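Local coordinates for catalase (Corynebacterium glutamicum, PDB 4B7H), which probably breaks hydrogen peroxide down to water and oxygen at a haem iron, which is bound here by the inhibitor nitric oxide, with NADPH also bound, at residues Thr23-Ala28 with Leu52-Ala57; Ser36-Ala39 with Pro44-Leu47; Phe126-Tyr131 with Gly308-Asn313; Lys227-Thr232 with Tyr302-Val307. All coordinates share one frame; numbering follows the deposited sequence.

Contact 1 (Thr23-Ala28 with Leu52-Ala57)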
loop_
_atom_site.group_PDB
_atom_site.type_symbol
_atom_site.label_atom_id
_atom_site.label_comp_id
_atom_site.label_asym_id
_atom_site.label_seq_id
_atom_site.Cartn_x
_atom_site.Cartn_y
_atom_site.Cartn_z
ATOM N N THR A 23 23.765 -9.354 10.908
ATOM C CA THR A 23 22.688 -9.826 11.766
ATOM C C THR A 23 21.400 -9.827 10.971
ATOM O O THR A 23 21.252 -9.058 10.010
ATOM C CB THR A 23 22.463 -8.931 13.013
ATOM O OG1 THR A 23 21.919 -7.662 12.619
ATOM C CG2 THR A 23 23.760 -8.710 13.783
ATOM N N ARG A 24 20.466 -10.686 11.368
ATOM C CA ARG A 24 19.097 -10.573 10.873
ATOM C C ARG A 24 18.465 -9.298 11.414
ATOM O O ARG A 24 19.056 -8.588 12.232
ATOM C CB ARG A 24 18.264 -11.796 11.262
ATOM C CG ARG A 24 18.791 -13.084 10.658
ATOM C CD ARG A 24 17.710 -14.158 10.535
ATOM N NE ARG A 24 16.768 -14.140 11.648
ATOM C CZ ARG A 24 16.922 -14.816 12.782
ATOM N NH1 ARG A 24 17.996 -15.568 12.981
ATOM N NH2 ARG A 24 15.989 -14.736 13.721
ATOM N N HIS A 25 17.252 -9.002 10.970
ATOM C CA HIS A 25 16.617 -7.753 11.364
ATOM C C HIS A 25 16.101 -7.756 12.801
ATOM O O HIS A 25 15.746 -6.705 13.325
ATOM C CB HIS A 25 15.546 -7.363 10.345
ATOM C CG HIS A 25 16.098 -7.151 8.972
ATOM N ND1 HIS A 25 15.303 -7.047 7.850
ATOM C CD2 HIS A 25 17.377 -7.019 8.544
ATOM C CE1 HIS A 25 16.069 -6.850 6.791
ATOM N NE2 HIS A 25 17.332 -6.828 7.186
ATOM N N ASN A 26 16.083 -8.928 13.441
ATOM C CA ASN A 26 15.823 -9.004 14.883
ATOM C C ASN A 26 17.110 -8.853 15.696
ATOM O O ASN A 26 17.074 -8.822 16.919
ATOM C CB ASN A 26 15.122 -10.315 15.269
ATOM C CG ASN A 26 16.069 -11.502 15.283
ATOM O OD1 ASN A 26 16.993 -11.585 14.468
ATOM N ND2 ASN A 26 15.854 -12.425 16.224
ATOM N N GLY A 27 18.249 -8.751 15.022
ATOM C CA GLY A 27 19.524 -8.603 15.711
ATOM C C GLY A 27 20.315 -9.883 15.944
ATOM O O GLY A 27 21.444 -9.811 16.427
ATOM N N ALA A 28 19.750 -11.045 15.607
ATOM C CA ALA A 28 20.468 -12.315 15.782
ATOM C C ALA A 28 21.514 -12.508 14.684
ATOM O O ALA A 28 21.329 -12.049 13.562
ATOM C CB ALA A 28 19.497 -13.480 15.807
ATOM N N LEU A 52 17.396 -16.371 4.613
ATOM C CA LEU A 52 17.147 -16.393 3.169
ATOM C C LEU A 52 15.843 -15.682 2.824
ATOM O O LEU A 52 15.798 -14.824 1.937
ATOM C CB LEU A 52 17.094 -17.824 2.638
ATOM C CG LEU A 52 16.705 -17.964 1.164
ATOM C CD1 LEU A 52 17.808 -17.429 0.265
ATOM C CD2 LEU A 52 16.378 -19.428 0.842
ATOM N N ILE A 53 14.775 -16.045 3.523
ATOM C CA ILE A 53 13.472 -15.481 3.215
ATOM C C ILE A 53 13.437 -13.984 3.554
ATOM O O ILE A 53 12.887 -13.187 2.799
ATOM C CB ILE A 53 12.330 -16.259 3.902
ATOM C CG1 ILE A 53 12.355 -17.730 3.471
ATOM C CG2 ILE A 53 10.985 -15.605 3.606
ATOM C CD1 ILE A 53 12.330 -17.935 1.975
ATOM N N GLU A 54 14.053 -13.595 4.664
ATOM C CA GLU A 54 14.054 -12.192 5.064
ATOM C C GLU A 54 14.826 -11.338 4.044
ATOM O O GLU A 54 14.394 -10.240 3.664
ATOM C CB GLU A 54 14.659 -12.054 6.459
ATOM C CG GLU A 54 14.648 -10.658 7.031
ATOM C CD GLU A 54 15.032 -10.670 8.492
ATOM O OE1 GLU A 54 14.163 -10.963 9.338
ATOM O OE2 GLU A 54 16.211 -10.406 8.802
ATOM N N LYS A 55 15.966 -11.859 3.599
ATOM C CA LYS A 55 16.815 -11.196 2.614
ATOM C C LYS A 55 16.099 -11.037 1.271
ATOM O O LYS A 55 16.086 -9.953 0.685
ATOM C CB LYS A 55 18.108 -12.005 2.450
ATOM C CG LYS A 55 19.187 -11.356 1.592
ATOM C CD LYS A 55 20.503 -12.129 1.724
ATOM C CE LYS A 55 21.622 -11.527 0.880
ATOM N NZ LYS A 55 22.876 -12.343 1.044
ATOM N N LEU A 56 15.491 -12.116 0.783
ATOM C CA LEU A 56 14.757 -12.070 -0.473
ATOM C C LEU A 56 13.528 -11.181 -0.381
ATOM O O LEU A 56 13.241 -10.426 -1.311
ATOM C CB LEU A 56 14.340 -13.476 -0.921
ATOM C CG LEU A 56 15.449 -14.434 -1.358
ATOM C CD1 LEU A 56 14.853 -15.809 -1.635
ATOM C CD2 LEU A 56 16.183 -13.904 -2.582
ATOM N N ALA A 57 12.801 -11.283 0.728
ATOM C CA ALA A 57 11.539 -10.559 0.876
ATOM C C ALA A 57 11.747 -9.056 1.002
ATOM O O ALA A 57 10.954 -8.272 0.470
ATOM C CB ALA A 57 10.737 -11.088 2.058
HETATM O O HOH W 1 14.954 -11.435 11.841
#
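Glu54 reaches from helix 50-59 to the turn at Arg24-Gly27 and takes a hydrogen bond from the backbone N of His25. His25 N lies 2.8 Å from Glu54 OE2, and the N-H points at the oxygen at 159°. The donor comes from the syn side of the carboxylate, somewhat out of its plane. The same oxygen sits over one face of the His25 ring, 3.3 Å from His25 CG. Ring and carboxylate are stacked, with their planes only 11° apart. Glu54 CG adds an off-centre CH-pi contact to this ring. Arg24 CB also touches Glu54 OE2, at 3.5 Å. The Glu54 chain is extended, with CG anti to the backbone N (chi1 -177°), and this carries the carboxylate across to the loop.

A water joins the other oxygen, Glu54 OE1, to the turn. It lies 2.7 Å from Glu54 OE1, to which it probably donates, and accepts from Asn26 N and, at 3.3 Å, from Arg24 NE. The loop is a type I beta turn from Arg24 to Gly27, closed by Gly27 N bonding to Arg24 O. Asn26 OD1 accepts from Ala28 N at 3.0 Å, which makes an Asx turn. Both belong to the N-terminal arm, which in catalases of this family threads through the tetramer. Further out, Arg365 of the second subunit forms a salt bridge with Glu54 OE1, which probably helps to stabilise its negative charge. His25 NE2 is hydrogen-bonded to Thr378 OG1 of that same subunit. On the helix, Leu56 touches a haem.

Contact 2 (Ser36-Ala39 with Pro44-Leu47)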
loop_
_atom_site.group_PDB
_atom_site.type_symbol
_atom_site.label_atom_id
_atom_site.label_comp_id
_atom_site.label_asym_id
_atom_site.label_seq_id
_atom_site.Cartn_x
_atom_site.Cartn_y
_atom_site.Cartn_z
ATOM N N SER A 36 22.427 -21.293 1.209
ATOM C CA SER A 36 21.119 -21.513 1.827
ATOM C C SER A 36 20.976 -22.945 2.336
ATOM O O SER A 36 21.694 -23.853 1.886
ATOM C CB SER A 36 19.982 -21.146 0.859
ATOM O OG SER A 36 20.076 -21.857 -0.369
ATOM N N ALA A 37 20.055 -23.143 3.277
ATOM C CA ALA A 37 19.930 -24.424 3.976
ATOM C C ALA A 37 19.044 -25.414 3.222
ATOM O O ALA A 37 17.950 -25.067 2.759
ATOM C CB ALA A 37 19.405 -24.208 5.389
ATOM N N THR A 38 19.520 -26.654 3.107
ATOM C CA THR A 38 18.801 -27.688 2.373
ATOM C C THR A 38 18.686 -28.960 3.209
ATOM O O THR A 38 19.449 -29.157 4.166
ATOM C CB THR A 38 19.501 -27.998 1.026
ATOM O OG1 THR A 38 20.871 -28.355 1.264
ATOM C CG2 THR A 38 19.451 -26.785 0.075
ATOM N N ALA A 39 17.719 -29.807 2.864
ATOM C CA ALA A 39 17.539 -31.084 3.551
ATOM C C ALA A 39 18.424 -32.115 2.854
ATOM O O ALA A 39 17.959 -32.857 1.978
ATOM C CB ALA A 39 16.077 -31.500 3.512
ATOM N N PRO A 44 15.918 -30.700 -1.120
ATOM C CA PRO A 44 15.197 -29.447 -1.350
ATOM C C PRO A 44 15.599 -28.362 -0.361
ATOM O O PRO A 44 16.006 -28.645 0.783
ATOM C CB PRO A 44 13.736 -29.835 -1.110
ATOM C CG PRO A 44 13.823 -30.988 -0.148
ATOM C CD PRO A 44 15.039 -31.757 -0.588
ATOM N N ASN A 45 15.483 -27.114 -0.805
ATOM C CA ASN A 45 15.596 -25.989 0.104
ATOM C C ASN A 45 14.514 -26.065 1.173
ATOM O O ASN A 45 13.348 -26.344 0.871
ATOM C CB ASN A 45 15.498 -24.669 -0.666
ATOM C CG ASN A 45 16.841 -24.212 -1.171
ATOM O OD1 ASN A 45 17.487 -23.359 -0.555
ATOM N ND2 ASN A 45 17.290 -24.798 -2.266
ATOM N N VAL A 46 14.902 -25.829 2.426
ATOM C CA VAL A 46 13.932 -25.812 3.513
ATOM C C VAL A 46 13.202 -24.474 3.592
ATOM O O VAL A 46 13.746 -23.433 3.232
ATOM C CB VAL A 46 14.574 -26.170 4.882
ATOM C CG1 VAL A 46 15.235 -27.535 4.812
ATOM C CG2 VAL A 46 15.584 -25.110 5.338
ATOM N N LEU A 47 11.959 -24.514 4.057
ATOM C CA LEU A 47 11.175 -23.301 4.255
ATOM C C LEU A 47 11.826 -22.391 5.293
ATOM O O LEU A 47 11.851 -21.163 5.121
ATOM C CB LEU A 47 9.747 -23.666 4.675
ATOM C CG LEU A 47 8.778 -22.526 4.988
ATOM C CD1 LEU A 47 8.629 -21.583 3.795
ATOM C CD2 LEU A 47 7.435 -23.099 5.403
HETATM O O HOH W 2 16.401 -22.769 2.108
#
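Ala39 N donates to Pro44 O at 2.9 Å, and Val46 N donates to Ala37 O at 3.2 Å. These two backbone bonds flank Thr38 and Asn45 and form a single beta bridge within the N-terminal arm. Both are nearly straight, with N-H to acceptor angles of 166° and 170°. A water adds a second link: it lies within hydrogen-bonding distance of Ala37 O and Asn45 OD1 and may donate to both; Ala37 O also accepts from Val46 N. Ser36 OG lies 3.0 Å from Asn45 OD1, but its proton may go elsewhere, since Asp151 of the third subunit also bonds this hydroxyl.

The Asn45 CB points away from 36-39. Its CG is anti to the carbonyl carbon (chi1 -88°), and the amide turns back to lie beside the Thr38 methyl. Thr38 OG1 is held by Gly40 O. Thr38 also pairs with a strand of the third subunit, so the sheet continues across the interface. Ala39 packs on Ala39 of the fourth subunit.

Val46 divides its branches between two alanines. CG1 lies near Ala39 N and CB, while CG2 rests against Ala37 CB at 3.9 Å.

Contact 3 (Phe126-Tyr131 with Gly308-Asn313). With HEM (protoporphyrin IX containing Fe), chain E.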
loop_
_atom_site.group_PDB
_atom_site.type_symbol
_atom_site.label_atom_id
_atom_site.label_comp_id
_atom_site.label_asym_id
_atom_site.label_seq_id
_atom_site.Cartn_x
_atom_site.Cartn_y
_atom_site.Cartn_z
ATOM N N PHE A 126 13.935 22.531 -10.031
ATOM C CA PHE A 126 14.874 23.287 -9.213
ATOM C C PHE A 126 14.136 23.507 -7.889
ATOM O O PHE A 126 13.534 24.559 -7.655
ATOM C CB PHE A 126 15.183 24.615 -9.917
ATOM C CG PHE A 126 16.426 25.318 -9.430
ATOM C CD1 PHE A 126 16.497 25.829 -8.145
ATOM C CD2 PHE A 126 17.506 25.512 -10.284
ATOM C CE1 PHE A 126 17.643 26.497 -7.705
ATOM C CE2 PHE A 126 18.654 26.196 -9.853
ATOM C CZ PHE A 126 18.718 26.685 -8.565
ATOM N N ALA A 127 14.173 22.493 -7.026
ATOM C CA ALA A 127 13.291 22.434 -5.867
ATOM C C ALA A 127 14.046 22.545 -4.553
ATOM O O ALA A 127 14.817 21.649 -4.190
ATOM C CB ALA A 127 12.475 21.148 -5.905
ATOM N N LEU A 128 13.786 23.628 -3.827
ATOM C CA LEU A 128 14.510 23.955 -2.602
ATOM C C LEU A 128 13.661 23.750 -1.365
ATOM O O LEU A 128 12.470 24.059 -1.375
ATOM C CB LEU A 128 14.918 25.426 -2.642
ATOM C CG LEU A 128 15.957 25.774 -3.702
ATOM C CD1 LEU A 128 15.805 27.221 -4.117
ATOM C CD2 LEU A 128 17.358 25.501 -3.161
ATOM N N ARG A 129 14.282 23.239 -0.298
ATOM C CA ARG A 129 13.703 23.280 1.042
ATOM C C ARG A 129 14.606 24.095 1.944
ATOM O O ARG A 129 15.817 23.856 1.989
ATOM C CB ARG A 129 13.596 21.881 1.656
ATOM C CG ARG A 129 13.391 21.921 3.183
ATOM C CD ARG A 129 12.830 20.601 3.691
ATOM N NE ARG A 129 11.552 20.349 3.037
ATOM C CZ ARG A 129 11.009 19.150 2.858
ATOM N NH1 ARG A 129 11.621 18.063 3.319
ATOM N NH2 ARG A 129 9.851 19.042 2.215
ATOM N N PHE A 130 14.019 25.039 2.667
ATOM C CA PHE A 130 14.732 25.758 3.708
ATOM C C PHE A 130 14.208 25.298 5.062
ATOM O O PHE A 130 13.005 25.384 5.335
ATOM C CB PHE A 130 14.550 27.267 3.520
ATOM C CG PHE A 130 14.981 27.754 2.164
ATOM C CD1 PHE A 130 16.327 27.814 1.838
ATOM C CD2 PHE A 130 14.043 28.114 1.198
ATOM C CE1 PHE A 130 16.740 28.240 0.586
ATOM C CE2 PHE A 130 14.451 28.543 -0.069
ATOM C CZ PHE A 130 15.800 28.604 -0.373
ATOM N N TYR A 131 15.109 24.772 5.893
ATOM C CA TYR A 131 14.726 24.280 7.214
ATOM C C TYR A 131 14.713 25.462 8.179
ATOM O O TYR A 131 15.673 25.672 8.927
ATOM C CB TYR A 131 15.689 23.182 7.696
ATOM C CG TYR A 131 15.669 21.906 6.854
ATOM C CD1 TYR A 131 16.452 21.784 5.701
ATOM C CD2 TYR A 131 14.885 20.817 7.227
ATOM C CE1 TYR A 131 16.442 20.620 4.941
ATOM C CE2 TYR A 131 14.866 19.640 6.470
ATOM C CZ TYR A 131 15.654 19.546 5.332
ATOM O OH TYR A 131 15.649 18.401 4.565
ATOM N N GLY A 308 20.122 37.610 -1.007
ATOM C CA GLY A 308 21.220 36.854 -0.423
ATOM C C GLY A 308 21.731 35.830 -1.415
ATOM O O GLY A 308 21.607 36.034 -2.621
ATOM N N TYR A 309 22.323 34.744 -0.925
ATOM C CA TYR A 309 22.778 33.674 -1.806
ATOM C C TYR A 309 22.571 32.337 -1.117
ATOM O O TYR A 309 22.417 32.277 0.107
ATOM C CB TYR A 309 24.259 33.850 -2.177
ATOM C CG TYR A 309 25.227 33.619 -1.029
ATOM C CD1 TYR A 309 25.600 34.660 -0.185
ATOM C CD2 TYR A 309 25.777 32.360 -0.797
ATOM C CE1 TYR A 309 26.485 34.449 0.869
ATOM C CE2 TYR A 309 26.657 32.135 0.248
ATOM C CZ TYR A 309 27.013 33.182 1.080
ATOM O OH TYR A 309 27.896 32.947 2.119
ATOM N N PHE A 310 22.581 31.257 -1.889
ATOM C CA PHE A 310 22.670 29.937 -1.282
ATOM C C PHE A 310 23.797 29.138 -1.925
ATOM O O PHE A 310 24.195 29.396 -3.067
ATOM C CB PHE A 310 21.319 29.188 -1.242
ATOM C CG PHE A 310 20.808 28.720 -2.580
ATOM C CD1 PHE A 310 21.306 27.562 -3.165
ATOM C CD2 PHE A 310 19.778 29.404 -3.221
ATOM C CE1 PHE A 310 20.812 27.110 -4.380
ATOM C CE2 PHE A 310 19.280 28.962 -4.443
ATOM C CZ PHE A 310 19.803 27.815 -5.022
ATOM N N ILE A 311 24.332 28.197 -1.157
ATOM C CA ILE A 311 25.488 27.411 -1.553
ATOM C C ILE A 311 25.190 25.942 -1.283
ATOM O O ILE A 311 24.542 25.611 -0.286
ATOM C CB ILE A 311 26.757 27.889 -0.786
ATOM C CG1 ILE A 311 28.007 27.126 -1.226
ATOM C CG2 ILE A 311 26.548 27.836 0.734
ATOM C CD1 ILE A 311 29.305 27.728 -0.688
ATOM N N LEU A 312 25.614 25.067 -2.191
ATOM C CA LEU A 312 25.432 23.634 -1.983
ATOM C C LEU A 312 26.774 23.061 -1.549
ATOM O O LEU A 312 27.728 23.031 -2.342
ATOM C CB LEU A 312 24.942 22.944 -3.258
ATOM C CG LEU A 312 23.670 23.533 -3.877
ATOM C CD1 LEU A 312 23.255 22.747 -5.122
ATOM C CD2 LEU A 312 22.540 23.574 -2.856
ATOM N N ASN A 313 26.855 22.622 -0.294
ATOM C CA ASN A 313 28.134 22.166 0.250
ATOM C C ASN A 313 28.115 20.794 0.928
ATOM O O ASN A 313 29.067 20.434 1.615
ATOM C CB ASN A 313 28.735 23.223 1.196
ATOM C CG ASN A 313 27.870 23.480 2.425
ATOM O OD1 ASN A 313 26.853 22.809 2.648
ATOM N ND2 ASN A 313 28.276 24.455 3.235
HETATM C CHA HEM E . 6.890 17.348 -9.090
HETATM C CHB HEM E . 2.179 18.420 -9.509
HETATM C CHC HEM E . 3.374 22.343 -12.083
HETATM C CHD HEM E . 7.836 21.980 -10.312
HETATM C C1A HEM E . 5.522 17.286 -8.992
HETATM C C2A HEM E . 4.766 16.267 -8.288
HETATM C C3A HEM E . 3.467 16.585 -8.398
HETATM C C4A HEM E . 3.359 17.796 -9.176
HETATM C CMA HEM E . 2.254 15.846 -7.824
HETATM C CAA HEM E . 5.383 15.064 -7.542
HETATM C CBA HEM E . 5.718 15.474 -6.115
HETATM C CGA HEM E . 6.147 14.312 -5.259
HETATM O O1A HEM E . 7.059 14.524 -4.421
HETATM O O2A HEM E . 5.600 13.186 -5.387
HETATM C C1B HEM E . 2.076 19.564 -10.268
HETATM C C2B HEM E . 0.847 20.182 -10.713
HETATM C C3B HEM E . 1.189 21.259 -11.450
HETATM C C4B HEM E . 2.632 21.354 -11.460
HETATM C CMB HEM E . -0.558 19.635 -10.389
HETATM C CAB HEM E . 0.299 22.302 -12.153
HETATM C CBB HEM E . -0.928 22.597 -11.725
HETATM C C1C HEM E . 4.653 22.690 -11.686
HETATM C C2C HEM E . 5.289 23.997 -11.782
HETATM C C3C HEM E . 6.532 23.874 -11.284
HETATM C C4C HEM E . 6.696 22.504 -10.847
HETATM C CMC HEM E . 4.626 25.262 -12.380
HETATM C CAC HEM E . 7.636 24.941 -11.083
HETATM C CBC HEM E . 7.360 26.241 -10.885
HETATM C C1D HEM E . 7.997 20.686 -9.898
HETATM C C2D HEM E . 9.247 20.166 -9.447
HETATM C C3D HEM E . 8.973 18.737 -9.065
HETATM C C4D HEM E . 7.573 18.521 -9.307
HETATM C CMD HEM E . 10.585 20.899 -9.379
HETATM C CAD HEM E . 10.000 17.768 -8.500
HETATM C CBD HEM E . 10.218 18.102 -7.026
HETATM C CGD HEM E . 11.308 17.183 -6.560
HETATM O O1D HEM E . 11.048 16.306 -5.699
HETATM O O2D HEM E . 12.448 17.312 -7.072
HETATM N NA HEM E . 4.635 18.214 -9.519
HETATM N NB HEM E . 3.146 20.295 -10.737
HETATM N NC HEM E . 5.542 21.802 -11.102
HETATM N ND HEM E . 7.026 19.693 -9.815
HETATM FE FE HEM E . 5.106 19.986 -10.341
#
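Phe310 points its CB from strand 305-314 toward strand 125-132. CG stands between the backbone N and the carbonyl carbon (chi1 71°), and the ring is carried inward from there. Near the end of the ring, CE1 meets Leu128 CD2 at 4.0 Å and CE2 meets Leu128 CD1 at 3.9 Å. The tip atom CZ touches two residues. It lies 3.8 Å from Leu128 CD2 and 3.7 Å from Phe126 CE1.

Leu128 comes from the opposite direction and sets CD2 over one face of the Phe310 ring. This is a CH-pi contact, 20° off the ring normal. Phe126 meets Phe310 differently. The two rings touch at their edges, each close to the plane of the other. Trp271 meets both rings: edge-to-face with Phe126, and at a small angle between planes with Phe310. No hydrogen bond joins the two segments, and their backbones stay well apart, with Leu128 and Phe310 CA atoms 10.2 Å from each other.

Phe126 N and Ala127 CB lie against the haem, the latter 4.0 Å from HEM CBD. The contact thus belongs to the apolar interior of the antiparallel catalase beta barrel, whose strand 125-132 also lines the haem pocket.

Contact 4 (Lys227-Thr232 with Tyr302-Val307)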
loop_
_atom_site.group_PDB
_atom_site.type_symbol
_atom_site.label_atom_id
_atom_site.label_comp_id
_atom_site.label_asym_id
_atom_site.label_seq_id
_atom_site.Cartn_x
_atom_site.Cartn_y
_atom_site.Cartn_z
ATOM N N LYS A 227 8.187 37.539 -7.233
ATOM C CA LYS A 227 8.688 36.390 -7.984
ATOM C C LYS A 227 10.140 36.135 -7.600
ATOM O O LYS A 227 10.947 37.065 -7.504
ATOM C CB LYS A 227 8.580 36.597 -9.499
ATOM C CG LYS A 227 7.156 36.530 -10.041
ATOM C CD LYS A 227 7.145 36.589 -11.565
ATOM C CE LYS A 227 5.723 36.575 -12.130
ATOM N NZ LYS A 227 5.011 35.262 -11.965
ATOM N N TYR A 228 10.467 34.868 -7.382
ATOM C CA TYR A 228 11.816 34.465 -7.015
ATOM C C TYR A 228 12.677 34.139 -8.221
ATOM O O TYR A 228 12.234 33.433 -9.135
ATOM C CB TYR A 228 11.764 33.216 -6.155
ATOM C CG TYR A 228 11.156 33.384 -4.791
ATOM C CD1 TYR A 228 11.878 33.976 -3.758
ATOM C CD2 TYR A 228 9.879 32.905 -4.514
ATOM C CE1 TYR A 228 11.336 34.106 -2.494
ATOM C CE2 TYR A 228 9.326 33.030 -3.254
ATOM C CZ TYR A 228 10.061 33.628 -2.246
ATOM O OH TYR A 228 9.518 33.740 -0.987
ATOM N N HIS A 229 13.913 34.612 -8.185
ATOM C CA HIS A 229 14.926 34.325 -9.177
ATOM C C HIS A 229 16.198 33.877 -8.504
ATOM O O HIS A 229 16.692 34.537 -7.632
ATOM C CB HIS A 229 15.206 35.604 -10.047
ATOM C CG HIS A 229 14.040 36.074 -10.875
ATOM N ND1 HIS A 229 14.038 36.045 -12.188
ATOM C CD2 HIS A 229 12.871 36.636 -10.491
ATOM C CE1 HIS A 229 12.910 36.527 -12.612
ATOM N NE2 HIS A 229 12.202 36.906 -11.569
ATOM N N PHE A 230 16.703 32.720 -8.897
ATOM C CA PHE A 230 17.935 32.177 -8.347
ATOM C C PHE A 230 18.979 32.206 -9.458
ATOM O O PHE A 230 18.923 31.403 -10.400
ATOM C CB PHE A 230 17.697 30.760 -7.810
ATOM C CG PHE A 230 16.520 30.668 -6.870
ATOM C CD1 PHE A 230 16.525 31.356 -5.663
ATOM C CD2 PHE A 230 15.407 29.909 -7.196
ATOM C CE1 PHE A 230 15.440 31.284 -4.796
ATOM C CE2 PHE A 230 14.322 29.832 -6.333
ATOM C CZ PHE A 230 14.336 30.523 -5.137
ATOM N N LYS A 231 19.905 33.162 -9.373
ATOM C CA LYS A 231 20.791 33.457 -10.496
ATOM C C LYS A 231 22.126 32.737 -10.326
ATOM O O LYS A 231 22.872 32.995 -9.374
ATOM C CB LYS A 231 20.987 34.973 -10.657
ATOM C CG LYS A 231 19.678 35.770 -10.767
ATOM C CD LYS A 231 18.856 35.396 -11.993
ATOM C CE LYS A 231 19.548 35.812 -13.286
ATOM N NZ LYS A 231 18.668 35.569 -14.478
ATOM N N THR A 232 22.417 31.817 -11.242
ATOM C CA THR A 232 23.584 30.963 -11.080
ATOM C C THR A 232 24.901 31.732 -11.164
ATOM O O THR A 232 25.125 32.503 -12.093
ATOM C CB THR A 232 23.606 29.815 -12.101
ATOM O OG1 THR A 232 24.875 29.160 -12.015
ATOM C CG2 THR A 232 23.397 30.335 -13.520
ATOM N N TYR A 302 10.085 45.537 -13.446
ATOM C CA TYR A 302 10.361 45.075 -12.090
ATOM C C TYR A 302 11.741 44.434 -12.052
ATOM O O TYR A 302 11.878 43.229 -12.270
ATOM C CB TYR A 302 9.259 44.111 -11.621
ATOM C CG TYR A 302 7.933 44.824 -11.570
ATOM C CD1 TYR A 302 7.628 45.671 -10.510
ATOM C CD2 TYR A 302 7.014 44.707 -12.607
ATOM C CE1 TYR A 302 6.431 46.362 -10.468
ATOM C CE2 TYR A 302 5.814 45.401 -12.576
ATOM C CZ TYR A 302 5.530 46.223 -11.500
ATOM O OH TYR A 302 4.340 46.917 -11.468
ATOM N N PRO A 303 12.781 45.253 -11.813
ATOM C CA PRO A 303 14.153 44.729 -11.811
ATOM C C PRO A 303 14.386 43.755 -10.664
ATOM O O PRO A 303 13.615 43.729 -9.711
ATOM C CB PRO A 303 15.013 45.985 -11.605
ATOM C CG PRO A 303 14.141 47.126 -12.009
ATOM C CD PRO A 303 12.748 46.716 -11.636
ATOM N N LEU A 304 15.445 42.963 -10.750
ATOM C CA LEU A 304 15.763 42.038 -9.676
ATOM C C LEU A 304 16.323 42.784 -8.466
ATOM O O LEU A 304 17.202 43.643 -8.606
ATOM C CB LEU A 304 16.735 40.964 -10.161
ATOM C CG LEU A 304 16.267 40.173 -11.391
ATOM C CD1 LEU A 304 17.258 39.062 -11.722
ATOM C CD2 LEU A 304 14.840 39.620 -11.235
ATOM N N ILE A 305 15.784 42.468 -7.291
ATOM C CA ILE A 305 16.220 43.050 -6.023
ATOM C C ILE A 305 16.950 41.968 -5.227
ATOM O O ILE A 305 16.407 40.888 -5.013
ATOM C CB ILE A 305 15.019 43.568 -5.190
ATOM C CG1 ILE A 305 14.449 44.859 -5.773
ATOM C CG2 ILE A 305 15.439 43.873 -3.768
ATOM C CD1 ILE A 305 13.536 44.675 -6.908
ATOM N N PRO A 306 18.188 42.241 -4.786
ATOM C CA PRO A 306 18.980 41.192 -4.127
ATOM C C PRO A 306 18.510 40.863 -2.712
ATOM O O PRO A 306 18.033 41.744 -1.997
ATOM C CB PRO A 306 20.384 41.799 -4.084
ATOM C CG PRO A 306 20.141 43.281 -4.037
ATOM C CD PRO A 306 18.953 43.491 -4.946
ATOM N N VAL A 307 18.648 39.598 -2.323
ATOM C CA VAL A 307 18.238 39.135 -1.001
ATOM C C VAL A 307 19.426 38.489 -0.294
ATOM O O VAL A 307 19.709 38.778 0.874
ATOM C CB VAL A 307 17.075 38.114 -1.088
ATOM C CG1 VAL A 307 16.715 37.596 0.297
ATOM C CG2 VAL A 307 15.861 38.744 -1.765
#
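The NADPH pocket lies beside this contact, which joins strand 223-232 to the loop that leads into strand 305-314. His229, one of the pocket residues, meets Leu304 across it. The Leu304 methyl CD2 sits over the centre of the His229 imidazole, 3.6 Å from the ring centroid. It is only 7° off the ring normal, so this is a face-on CH-pi contact. CD2 is nearly equidistant from the ring atoms, with His229 CG at 3.7 Å and His229 CE1 at 3.9 Å. The two side chains cross at about a right angle. With CG anti to the carbonyl carbon (chi1 -56°), Leu304 puts CD2 over the ring and CD1 beside Lys231.

The second methyl, CD1, touches the aliphatic part of Lys231. It lies 4.0 Å from Lys231 CD and slightly further from Lys231 CG. The lysine chain bends at chi2 and chi3. Its NZ forms a salt bridge with Asp207, so the charged end is engaged away from the leucine.

The imidazole is fixed from its edge. His229 NE2 is hydrogen-bonded to Gln276 OE1, and NE2 of the same glutamine bonds Tyr302 O. Gln276 therefore links the histidine and the 302-307 segment through polar contacts, alongside the direct apolar one. Lys227 O also lies at the edge of the ring, in its plane. The leucine also touches Gln299, another residue of the nucleotide pocket. A leucine over one imidazole face and a glutamine bonded to NE2 probably help to hold His229 in the NADPH site of the catalase barrel.

Contacts 1 and 2 lie in the N-terminal arm, far from the centre of the chain but buried by other subunits. They touch through Ile53 with Leu47 and Leu52 with Ser36. Contact 1 uses a backbone-to-carboxylate bond and contact 2 backbone-to-backbone bonds, each with a water between the segments. Contacts 3 and 4 lie in the body of the chain, with no other subunit touching them, and have no hydrogen bond between their segments. Both use strand 305-314, and Phe230 packs against Phe126, Leu128 and Phe310. Contact 3 is wholly apolar and buried beside the haem, whereas contact 4 is partly buried and sets a leucine against a histidine and a lysine beside NADPH.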